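Local coordinates for protein PmoF1 (Methylocystis sp. ATCC 49242, PDB 6P1E) that binds copper(II) through a PCuAC domain and probably serves as a copper chaperone in a methane-oxidizing bacterium, at residues E24-F32 with L79-D90; P40-F51 with L101-E112. One frame throughout, in Å; residues are numbered along the deposited sequence.

Contact 1: residues E24-F32 with L79-D90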
loop_
_atom_site.group_PDB
_atom_site.type_symbol
_atom_site.label_atom_id
_atom_site.label_comp_id
_atom_site.label_asym_id
_atom_site.label_seq_id
_atom_site.Cartn_x
_atom_site.Cartn_y
_atom_site.Cartn_z
ATOM N N GLU B 24 -2.450 -22.572 -0.061
ATOM C CA GLU B 24 -2.368 -21.917 1.244
ATOM C C GLU B 24 -3.743 -21.477 1.758
ATOM O O GLU B 24 -4.660 -21.255 0.968
ATOM C CB GLU B 24 -1.430 -20.710 1.169
ATOM C CG GLU B 24 0.038 -21.066 0.959
ATOM C CD GLU B 24 0.583 -21.998 2.026
ATOM O OE1 GLU B 24 0.166 -21.880 3.198
ATOM O OE2 GLU B 24 1.430 -22.853 1.688
ATOM N N LYS B 25 -3.877 -21.362 3.078
ATOM C CA LYS B 25 -5.126 -20.919 3.703
ATOM C C LYS B 25 -4.952 -19.623 4.506
ATOM O O LYS B 25 -5.877 -19.192 5.196
ATOM C CB LYS B 25 -5.692 -22.017 4.609
ATOM C CG LYS B 25 -6.181 -23.250 3.861
ATOM C CD LYS B 25 -7.086 -24.107 4.740
ATOM C CE LYS B 25 -7.539 -25.366 4.016
ATOM N NZ LYS B 25 -8.110 -26.380 4.945
ATOM N N ASN B 26 -3.778 -19.002 4.406
ATOM C CA ASN B 26 -3.496 -17.763 5.129
ATOM C C ASN B 26 -3.418 -16.556 4.202
ATOM O O ASN B 26 -2.927 -16.659 3.081
ATOM C CB ASN B 26 -2.188 -17.881 5.916
ATOM C CG ASN B 26 -0.987 -18.113 5.022
ATOM O OD1 ASN B 26 -1.004 -18.982 4.149
ATOM N ND2 ASN B 26 0.062 -17.328 5.233
ATOM N N ALA B 27 -3.897 -15.412 4.685
ATOM C CA ALA B 27 -3.800 -14.153 3.950
ATOM C C ALA B 27 -3.065 -13.131 4.807
ATOM O O ALA B 27 -2.904 -13.324 6.011
ATOM C CB ALA B 27 -5.177 -13.643 3.575
ATOM N N SER B 28 -2.630 -12.042 4.178
ATOM C CA SER B 28 -1.920 -10.979 4.875
ATOM C C SER B 28 -2.641 -9.659 4.670
ATOM O O SER B 28 -2.946 -9.300 3.537
ATOM C CB SER B 28 -0.480 -10.879 4.367
ATOM O OG SER B 28 0.229 -12.080 4.610
ATOM N N PHE B 29 -2.884 -8.931 5.758
ATOM C CA PHE B 29 -3.621 -7.671 5.704
ATOM C C PHE B 29 -2.678 -6.499 5.903
ATOM O O PHE B 29 -1.808 -6.523 6.779
ATOM C CB PHE B 29 -4.729 -7.640 6.762
ATOM C CG PHE B 29 -5.329 -6.273 6.975
ATOM C CD1 PHE B 29 -6.354 -5.816 6.164
ATOM C CD2 PHE B 29 -4.868 -5.448 7.992
ATOM C CE1 PHE B 29 -6.907 -4.563 6.361
ATOM C CE2 PHE B 29 -5.417 -4.196 8.193
ATOM C CZ PHE B 29 -6.440 -3.755 7.377
ATOM N N TYR B 30 -2.894 -5.468 5.091
ATOM C CA TYR B 30 -2.009 -4.319 4.990
ATOM C C TYR B 30 -2.830 -3.040 4.995
ATOM O O TYR B 30 -4.003 -3.045 4.628
ATOM C CB TYR B 30 -1.177 -4.398 3.708
ATOM C CG TYR B 30 -0.387 -5.678 3.549
ATOM C CD1 TYR B 30 0.639 -6.001 4.425
ATOM C CD2 TYR B 30 -0.653 -6.550 2.503
ATOM C CE1 TYR B 30 1.365 -7.163 4.273
ATOM C CE2 TYR B 30 0.069 -7.712 2.342
ATOM C CZ TYR B 30 1.078 -8.015 3.230
ATOM O OH TYR B 30 1.798 -9.178 3.071
ATOM N N ALA B 31 -2.208 -1.944 5.409
ATOM C CA ALA B 31 -2.883 -0.656 5.488
ATOM C C ALA B 31 -1.880 0.425 5.840
ATOM O O ALA B 31 -0.738 0.132 6.186
ATOM C CB ALA B 31 -4.005 -0.686 6.511
ATOM N N PHE B 32 -2.308 1.673 5.705
ATOM C CA PHE B 32 -1.543 2.809 6.186
ATOM C C PHE B 32 -2.337 3.466 7.301
ATOM O O PHE B 32 -3.463 3.912 7.081
ATOM C CB PHE B 32 -1.261 3.789 5.050
ATOM C CG PHE B 32 -0.705 3.135 3.819
ATOM C CD1 PHE B 32 0.658 3.050 3.622
ATOM C CD2 PHE B 32 -1.548 2.589 2.866
ATOM C CE1 PHE B 32 1.175 2.447 2.491
ATOM C CE2 PHE B 32 -1.038 1.983 1.736
ATOM C CZ PHE B 32 0.325 1.910 1.550
ATOM N N LEU B 79 1.707 -0.806 7.259
ATOM C CA LEU B 79 1.662 -2.257 7.221
ATOM C C LEU B 79 1.747 -2.650 5.753
ATOM O O LEU B 79 0.846 -2.343 4.974
ATOM C CB LEU B 79 0.392 -2.809 7.869
ATOM C CG LEU B 79 0.060 -2.312 9.282
ATOM C CD1 LEU B 79 -1.128 -3.088 9.843
ATOM C CD2 LEU B 79 1.257 -2.397 10.217
ATOM N N ALA B 80 2.836 -3.312 5.374
ATOM C CA ALA B 80 3.077 -3.654 3.975
ATOM C C ALA B 80 3.889 -4.938 3.894
ATOM O O ALA B 80 4.522 -5.327 4.876
ATOM C CB ALA B 80 3.801 -2.516 3.261
ATOM N N PRO B 81 3.863 -5.610 2.731
ATOM C CA PRO B 81 4.645 -6.841 2.579
ATOM C C PRO B 81 6.102 -6.656 2.997
ATOM O O PRO B 81 6.741 -5.689 2.586
ATOM C CB PRO B 81 4.537 -7.141 1.085
ATOM C CG PRO B 81 3.254 -6.524 0.666
ATOM C CD PRO B 81 3.064 -5.308 1.528
ATOM N N GLY B 82 6.606 -7.576 3.812
ATOM C CA GLY B 82 7.978 -7.521 4.285
ATOM C C GLY B 82 8.121 -6.820 5.626
ATOM O O GLY B 82 9.175 -6.898 6.260
ATOM N N GLY B 83 7.061 -6.144 6.058
ATOM C CA GLY B 83 7.067 -5.415 7.315
ATOM C C GLY B 83 5.904 -5.829 8.190
ATOM O O GLY B 83 5.360 -6.923 8.031
ATOM N N ALA B 84 5.528 -4.957 9.121
ATOM C CA ALA B 84 4.399 -5.215 10.009
ATOM C C ALA B 84 3.129 -5.477 9.206
ATOM O O ALA B 84 2.929 -4.910 8.133
ATOM C CB ALA B 84 4.193 -4.048 10.963
ATOM N N TYR B 85 2.287 -6.367 9.717
ATOM C CA TYR B 85 1.077 -6.764 9.015
ATOM C C TYR B 85 0.178 -7.542 9.964
ATOM O O TYR B 85 0.577 -7.853 11.087
ATOM C CB TYR B 85 1.408 -7.614 7.783
ATOM C CG TYR B 85 1.816 -9.032 8.115
ATOM C CD1 TYR B 85 0.969 -10.100 7.846
ATOM C CD2 TYR B 85 3.045 -9.302 8.702
ATOM C CE1 TYR B 85 1.337 -11.396 8.148
ATOM C CE2 TYR B 85 3.420 -10.595 9.010
ATOM C CZ TYR B 85 2.563 -11.639 8.728
ATOM O OH TYR B 85 2.937 -12.927 9.033
ATOM N N VAL B 86 -1.034 -7.841 9.509
ATOM C CA VAL B 86 -1.938 -8.709 10.250
ATOM C C VAL B 86 -2.123 -10.000 9.469
ATOM O O VAL B 86 -2.504 -9.977 8.299
ATOM C CB VAL B 86 -3.305 -8.038 10.495
ATOM C CG1 VAL B 86 -4.229 -8.965 11.281
ATOM C CG2 VAL B 86 -3.122 -6.720 11.221
ATOM N N ALA B 87 -1.844 -11.124 10.123
ATOM C CA ALA B 87 -2.047 -12.427 9.513
ATOM C C ALA B 87 -3.496 -12.853 9.668
ATOM O O ALA B 87 -4.039 -12.830 10.772
ATOM C CB ALA B 87 -1.119 -13.460 10.138
ATOM N N LEU B 88 -4.119 -13.218 8.552
ATOM C CA LEU B 88 -5.482 -13.741 8.544
ATOM C C LEU B 88 -5.416 -15.244 8.291
ATOM O O LEU B 88 -5.043 -15.673 7.201
ATOM C CB LEU B 88 -6.327 -13.044 7.476
ATOM C CG LEU B 88 -6.388 -11.515 7.553
ATOM C CD1 LEU B 88 -7.290 -10.965 6.460
ATOM C CD2 LEU B 88 -6.863 -11.044 8.919
ATOM N N LEU B 89 -5.759 -16.036 9.299
ATOM C CA LEU B 89 -5.580 -17.484 9.232
ATOM C C LEU B 89 -6.908 -18.214 8.982
ATOM O O LEU B 89 -7.968 -17.762 9.411
ATOM C CB LEU B 89 -4.927 -17.978 10.528
ATOM C CG LEU B 89 -3.707 -17.186 11.010
ATOM C CD1 LEU B 89 -3.224 -17.713 12.352
ATOM C CD2 LEU B 89 -2.604 -17.261 9.968
ATOM N N ASP B 90 -6.830 -19.340 8.277
ATOM C CA ASP B 90 -7.971 -20.238 8.084
ATOM C C ASP B 90 -9.169 -19.605 7.374
ATOM O O ASP B 90 -10.253 -19.495 7.949
ATOM C CB ASP B 90 -8.431 -20.791 9.436
ATOM C CG ASP B 90 -7.325 -21.517 10.176
ATOM O OD1 ASP B 90 -6.520 -22.210 9.520
ATOM O OD2 ASP B 90 -7.259 -21.392 11.416
#
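Tyr30 lays one ring face against Pro81 across the contact between 24-32 and 79-90. Pro81 CD sits 3.6 Å from the centroid of the Tyr30 ring and only 7° off its normal, a CH-pi contact over the middle of that face. CG of Tyr30 stands opposite its own carbonyl carbon and beside its backbone N (chi1 -55°), which brings the ring up to Pro81, N and CD included. At the ring's CE1 corner, Tyr85 CB comes within 3.5 Å of Tyr30 CE1. A type II turn, Ala80 to Gly83, carries Pro81.

The backbones pair as antiparallel strands of the beta-rich PCuAC domain, and the pairing fixes the strand that runs on to the copper ligand His34. Ala27 with Leu88 and Phe29 with Val86 are hydrogen-bonded pairs; the straightest bond runs from Val86 N to Phe29 O, at 174°. Past the Ala80-Ala84 excursion the pairing resumes, Leu79 N donating to Ala31 O at 2.8 Å.

Apolar contacts line the face that carries Ala27, Phe29, Val86 and Leu88. Val86 CG2 meets the edge of the Phe29 ring, 3.9 Å from CD2, the two side chains lying alongside, while Leu88 CD1 reaches Phe29 CB at 4.2 Å. Met103, Ile115 and Ala117 also pack on Phe29. Just past the Ala31-Leu79 pair, Phe32 stacks on His14 of the second subunit.

Contact 2: residues P40-F51 with L101-E112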
loop_
_atom_site.group_PDB
_atom_site.type_symbol
_atom_site.label_atom_id
_atom_site.label_comp_id
_atom_site.label_asym_id
_atom_site.label_seq_id
_atom_site.Cartn_x
_atom_site.Cartn_y
_atom_site.Cartn_z
ATOM N N PRO B 40 -0.737 8.739 21.956
ATOM C CA PRO B 40 -0.485 7.465 21.277
ATOM C C PRO B 40 -1.702 6.551 21.283
ATOM O O PRO B 40 -2.602 6.726 22.107
ATOM C CB PRO B 40 0.655 6.856 22.096
ATOM C CG PRO B 40 0.457 7.405 23.461
ATOM C CD PRO B 40 -0.077 8.800 23.272
ATOM N N ASP B 41 -1.719 5.587 20.369
ATOM C CA ASP B 41 -2.740 4.548 20.355
ATOM C C ASP B 41 -2.091 3.245 19.905
ATOM O O ASP B 41 -0.889 3.206 19.635
ATOM C CB ASP B 41 -3.903 4.929 19.432
ATOM C CG ASP B 41 -5.228 4.312 19.865
ATOM O OD1 ASP B 41 -5.215 3.251 20.528
ATOM O OD2 ASP B 41 -6.288 4.889 19.542
ATOM N N LYS B 42 -2.881 2.180 19.837
ATOM C CA LYS B 42 -2.379 0.875 19.425
ATOM C C LYS B 42 -3.458 0.108 18.685
ATOM O O LYS B 42 -4.615 0.140 19.086
ATOM C CB LYS B 42 -1.935 0.050 20.635
ATOM C CG LYS B 42 -0.894 0.693 21.529
ATOM C CD LYS B 42 -0.514 -0.264 22.651
ATOM C CE LYS B 42 0.407 0.386 23.668
ATOM N NZ LYS B 42 0.736 -0.540 24.786
ATOM N N LEU B 43 -3.083 -0.585 17.614
ATOM C CA LEU B 43 -3.959 -1.596 17.039
ATOM C C LEU B 43 -3.740 -2.875 17.839
ATOM O O LEU B 43 -2.661 -3.467 17.783
ATOM C CB LEU B 43 -3.670 -1.813 15.553
ATOM C CG LEU B 43 -4.508 -2.900 14.873
ATOM C CD1 LEU B 43 -5.979 -2.516 14.838
ATOM C CD2 LEU B 43 -3.988 -3.176 13.470
ATOM N N VAL B 44 -4.755 -3.290 18.590
ATOM C CA VAL B 44 -4.602 -4.400 19.528
ATOM C C VAL B 44 -5.313 -5.673 19.078
ATOM O O VAL B 44 -4.951 -6.770 19.503
ATOM C CB VAL B 44 -5.121 -4.018 20.932
ATOM C CG1 VAL B 44 -4.291 -2.880 21.508
ATOM C CG2 VAL B 44 -6.600 -3.642 20.887
ATOM N N ALA B 45 -6.320 -5.534 18.224
ATOM C CA ALA B 45 -7.057 -6.698 17.750
ATOM C C ALA B 45 -7.716 -6.457 16.400
ATOM O O ALA B 45 -7.999 -5.320 16.020
ATOM C CB ALA B 45 -8.105 -7.106 18.778
ATOM N N VAL B 46 -7.955 -7.551 15.685
ATOM C CA VAL B 46 -8.669 -7.521 14.418
ATOM C C VAL B 46 -9.694 -8.645 14.423
ATOM O O VAL B 46 -9.370 -9.785 14.753
ATOM C CB VAL B 46 -7.711 -7.678 13.218
ATOM C CG1 VAL B 46 -8.483 -7.841 11.909
ATOM C CG2 VAL B 46 -6.764 -6.488 13.137
ATOM N N LYS B 47 -10.932 -8.312 14.072
ATOM C CA LYS B 47 -12.003 -9.298 13.993
ATOM C C LYS B 47 -12.466 -9.448 12.548
ATOM O O LYS B 47 -12.718 -8.457 11.861
ATOM C CB LYS B 47 -13.170 -8.888 14.894
ATOM C CG LYS B 47 -12.807 -8.837 16.372
ATOM C CD LYS B 47 -14.010 -8.516 17.244
ATOM C CE LYS B 47 -14.449 -7.069 17.095
ATOM N NZ LYS B 47 -15.606 -6.747 17.974
ATOM N N VAL B 48 -12.579 -10.692 12.098
ATOM C CA VAL B 48 -12.962 -10.981 10.722
ATOM C C VAL B 48 -13.759 -12.282 10.675
ATOM O O VAL B 48 -13.329 -13.311 11.194
ATOM C CB VAL B 48 -11.727 -11.057 9.792
ATOM C CG1 VAL B 48 -10.719 -12.090 10.289
ATOM C CG2 VAL B 48 -12.151 -11.342 8.355
ATOM N N GLU B 49 -14.938 -12.219 10.070
ATOM C CA GLU B 49 -15.854 -13.349 10.074
ATOM C C GLU B 49 -15.439 -14.449 9.097
ATOM O O GLU B 49 -15.665 -15.631 9.356
ATOM C CB GLU B 49 -17.264 -12.872 9.728
ATOM C CG GLU B 49 -17.831 -11.867 10.715
ATOM C CD GLU B 49 -19.239 -11.433 10.363
ATOM O OE1 GLU B 49 -19.895 -12.128 9.559
ATOM O OE2 GLU B 49 -19.687 -10.391 10.888
ATOM N N LYS B 50 -14.829 -14.057 7.981
ATOM C CA LYS B 50 -14.542 -14.998 6.900
ATOM C C LYS B 50 -13.245 -15.780 7.118
ATOM O O LYS B 50 -12.916 -16.674 6.339
ATOM C CB LYS B 50 -14.470 -14.251 5.566
ATOM C CG LYS B 50 -15.784 -13.616 5.115
ATOM C CD LYS B 50 -16.960 -14.579 5.129
ATOM C CE LYS B 50 -18.221 -13.888 4.652
ATOM N NZ LYS B 50 -19.400 -14.794 4.602
ATOM N N PHE B 51 -12.510 -15.431 8.170
ATOM C CA PHE B 51 -11.305 -16.160 8.556
ATOM C C PHE B 51 -11.470 -16.685 9.976
ATOM O O PHE B 51 -12.273 -16.163 10.748
ATOM C CB PHE B 51 -10.063 -15.271 8.453
ATOM C CG PHE B 51 -9.583 -15.055 7.043
ATOM C CD1 PHE B 51 -8.516 -15.783 6.542
ATOM C CD2 PHE B 51 -10.196 -14.127 6.221
ATOM C CE1 PHE B 51 -8.068 -15.585 5.247
ATOM C CE2 PHE B 51 -9.754 -13.927 4.924
ATOM C CZ PHE B 51 -8.690 -14.657 4.438
ATOM N N LEU B 101 -13.498 -7.493 1.815
ATOM C CA LEU B 101 -13.483 -8.260 3.050
ATOM C C LEU B 101 -13.791 -7.321 4.198
ATOM O O LEU B 101 -13.032 -6.394 4.477
ATOM C CB LEU B 101 -12.137 -8.954 3.270
ATOM C CG LEU B 101 -12.090 -9.817 4.535
ATOM C CD1 LEU B 101 -12.959 -11.056 4.361
ATOM C CD2 LEU B 101 -10.667 -10.208 4.900
ATOM N N GLU B 102 -14.909 -7.574 4.866
ATOM C CA GLU B 102 -15.289 -6.780 6.018
ATOM C C GLU B 102 -14.459 -7.202 7.215
ATOM O O GLU B 102 -14.316 -8.393 7.498
ATOM C CB GLU B 102 -16.778 -6.931 6.325
ATOM C CG GLU B 102 -17.243 -6.099 7.507
ATOM C CD GLU B 102 -18.751 -6.094 7.658
ATOM O OE1 GLU B 102 -19.303 -7.102 8.148
ATOM O OE2 GLU B 102 -19.384 -5.081 7.290
ATOM N N MET B 103 -13.912 -6.214 7.911
ATOM C CA MET B 103 -13.092 -6.454 9.086
ATOM C C MET B 103 -13.399 -5.381 10.112
ATOM O O MET B 103 -13.848 -4.290 9.758
ATOM C CB MET B 103 -11.599 -6.426 8.740
ATOM C CG MET B 103 -11.188 -7.291 7.559
ATOM S SD MET B 103 -9.499 -6.948 7.020
ATOM C CE MET B 103 -8.571 -7.312 8.507
ATOM N N THR B 104 -13.136 -5.686 11.376
ATOM C CA THR B 104 -13.226 -4.691 12.429
ATOM C C THR B 104 -11.851 -4.534 13.050
ATOM O O THR B 104 -11.273 -5.495 13.556
ATOM C CB THR B 104 -14.248 -5.085 13.515
ATOM O OG1 THR B 104 -15.531 -5.307 12.916
ATOM C CG2 THR B 104 -14.364 -3.988 14.566
ATOM N N LEU B 105 -11.327 -3.315 12.996
ATOM C CA LEU B 105 -10.069 -3.000 13.651
ATOM C C LEU B 105 -10.379 -2.456 15.034
ATOM O O LEU B 105 -11.278 -1.631 15.191
ATOM C CB LEU B 105 -9.257 -1.987 12.841
ATOM C CG LEU B 105 -9.022 -2.319 11.366
ATOM C CD1 LEU B 105 -8.214 -1.214 10.699
ATOM C CD2 LEU B 105 -8.338 -3.666 11.202
ATOM N N VAL B 106 -9.635 -2.923 16.028
ATOM C CA VAL B 106 -9.846 -2.510 17.407
ATOM C C VAL B 106 -8.620 -1.765 17.906
ATOM O O VAL B 106 -7.531 -2.332 18.004
ATOM C CB VAL B 106 -10.130 -3.714 18.327
ATOM C CG1 VAL B 106 -10.482 -3.241 19.731
ATOM C CG2 VAL B 106 -11.254 -4.573 17.756
ATOM N N PHE B 107 -8.806 -0.482 18.197
ATOM C CA PHE B 107 -7.743 0.359 18.728
ATOM C C PHE B 107 -7.950 0.544 20.226
ATOM O O PHE B 107 -9.084 0.689 20.682
ATOM C CB PHE B 107 -7.715 1.706 18.010
ATOM C CG PHE B 107 -7.428 1.599 16.540
ATOM C CD1 PHE B 107 -6.123 1.531 16.078
ATOM C CD2 PHE B 107 -8.463 1.550 15.621
ATOM C CE1 PHE B 107 -5.855 1.428 14.724
ATOM C CE2 PHE B 107 -8.203 1.446 14.266
ATOM C CZ PHE B 107 -6.898 1.384 13.817
ATOM N N GLU B 108 -6.859 0.528 20.987
ATOM C CA GLU B 108 -6.944 0.587 22.447
ATOM C C GLU B 108 -7.723 1.806 22.940
ATOM O O GLU B 108 -8.546 1.693 23.849
ATOM C CB GLU B 108 -5.549 0.587 23.077
ATOM C CG GLU B 108 -5.585 0.584 24.607
ATOM C CD GLU B 108 -4.208 0.532 25.241
ATOM O OE1 GLU B 108 -3.246 1.047 24.633
ATOM O OE2 GLU B 108 -4.091 -0.025 26.354
ATOM N N LYS B 109 -7.449 2.967 22.351
ATOM C CA LYS B 109 -8.074 4.218 22.778
ATOM C C LYS B 109 -9.234 4.636 21.868
ATOM O O LYS B 109 -10.302 5.008 22.349
ATOM C CB LYS B 109 -7.035 5.342 22.821
ATOM C CG LYS B 109 -5.815 5.051 23.686
ATOM C CD LYS B 109 -6.177 4.917 25.157
ATOM C CE LYS B 109 -4.943 4.648 26.005
ATOM N NZ LYS B 109 -5.267 4.528 27.453
ATOM N N ALA B 110 -9.019 4.571 20.557
ATOM C CA ALA B 110 -9.989 5.095 19.595
ATOM C C ALA B 110 -11.218 4.200 19.432
ATOM O O ALA B 110 -12.248 4.639 18.921
ATOM C CB ALA B 110 -9.316 5.298 18.244
ATOM N N GLY B 111 -11.111 2.953 19.877
ATOM C CA GLY B 111 -12.210 2.009 19.791
ATOM C C GLY B 111 -12.238 1.263 18.471
ATOM O O GLY B 111 -11.207 1.114 17.813
ATOM N N GLU B 112 -13.422 0.793 18.090
ATOM C CA GLU B 112 -13.575 -0.083 16.932
ATOM C C GLU B 112 -13.999 0.677 15.675
ATOM O O GLU B 112 -14.734 1.664 15.750
ATOM C CB GLU B 112 -14.592 -1.184 17.247
ATOM C CG GLU B 112 -14.232 -2.002 18.481
ATOM C CD GLU B 112 -15.111 -3.223 18.665
ATOM O OE1 GLU B 112 -16.155 -3.312 17.992
ATOM O OE2 GLU B 112 -14.760 -4.096 19.488
HETATM O O HOH W 1 -15.776 -8.323 11.429
HETATM O O HOH W 2 -15.782 -9.319 9.546
HETATM O O HOH W 3 -15.163 -10.893 7.020
#
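A classic beta bulge interrupts the antiparallel pairing of strands 41-47 and 101-107: Val44 and Ala45 both face Val106. Val106 O takes Val44 N at 3.0 Å and, weakly, Ala45 N at 3.4 Å. At the end of the pair, Asp41 grips the turn after Phe107. Its OD1 accepts Lys109 N at 2.9 Å and the N-H of the next residue, Lys42, from opposite faces of the carboxylate plane, while OD2 offers its syn lone pair to Ala110 N, also at 2.9 Å. Three N-H groups thus hold the buried carboxylate and fix its rotation. With an alanine here, the amides of Lys109 and Ala110 would probably lose their acceptors and the turn would be freer to shift.

Within this PCuAC beta fold, the inner face of the pair is apolar. Leu43 CD1 lies over one face of the Phe107 ring, 4.2 Å from its centroid. Met103 CE presses on Val46 CG1 at 3.4 Å, closer than usual for two carbons. On the other face, Lys47 bends at chi3 (-72°), bringing NZ above the Glu112 carboxylate plane in a salt bridge, 3.2 Å from OE2. A water bridges Glu102 O to Glu49 N.

In the fold
From the N terminus the chain runs through 24-32, the first half of contact 1, and then 40-51, the first half of contact 2. Segment 79-90 returns to close a loop of 46 residues, joining strand 75-91 to strand 27-35; 101-112 closes a second, of 49 residues, joining strand 100-107 to strand 41-47. The segments alternate, so the two closures cross rather than nest. They lie on opposite sides of the chain's centre, with centres about 14 Å apart, yet belong to one mixed sheet. Phe51 joins them, its ring and CB packing on Ala27, Leu88 and Leu89, and Met103 SD touches the Phe29 ring. Contact 1 borders the second subunit; contact 2 touches no other chain of the assembly.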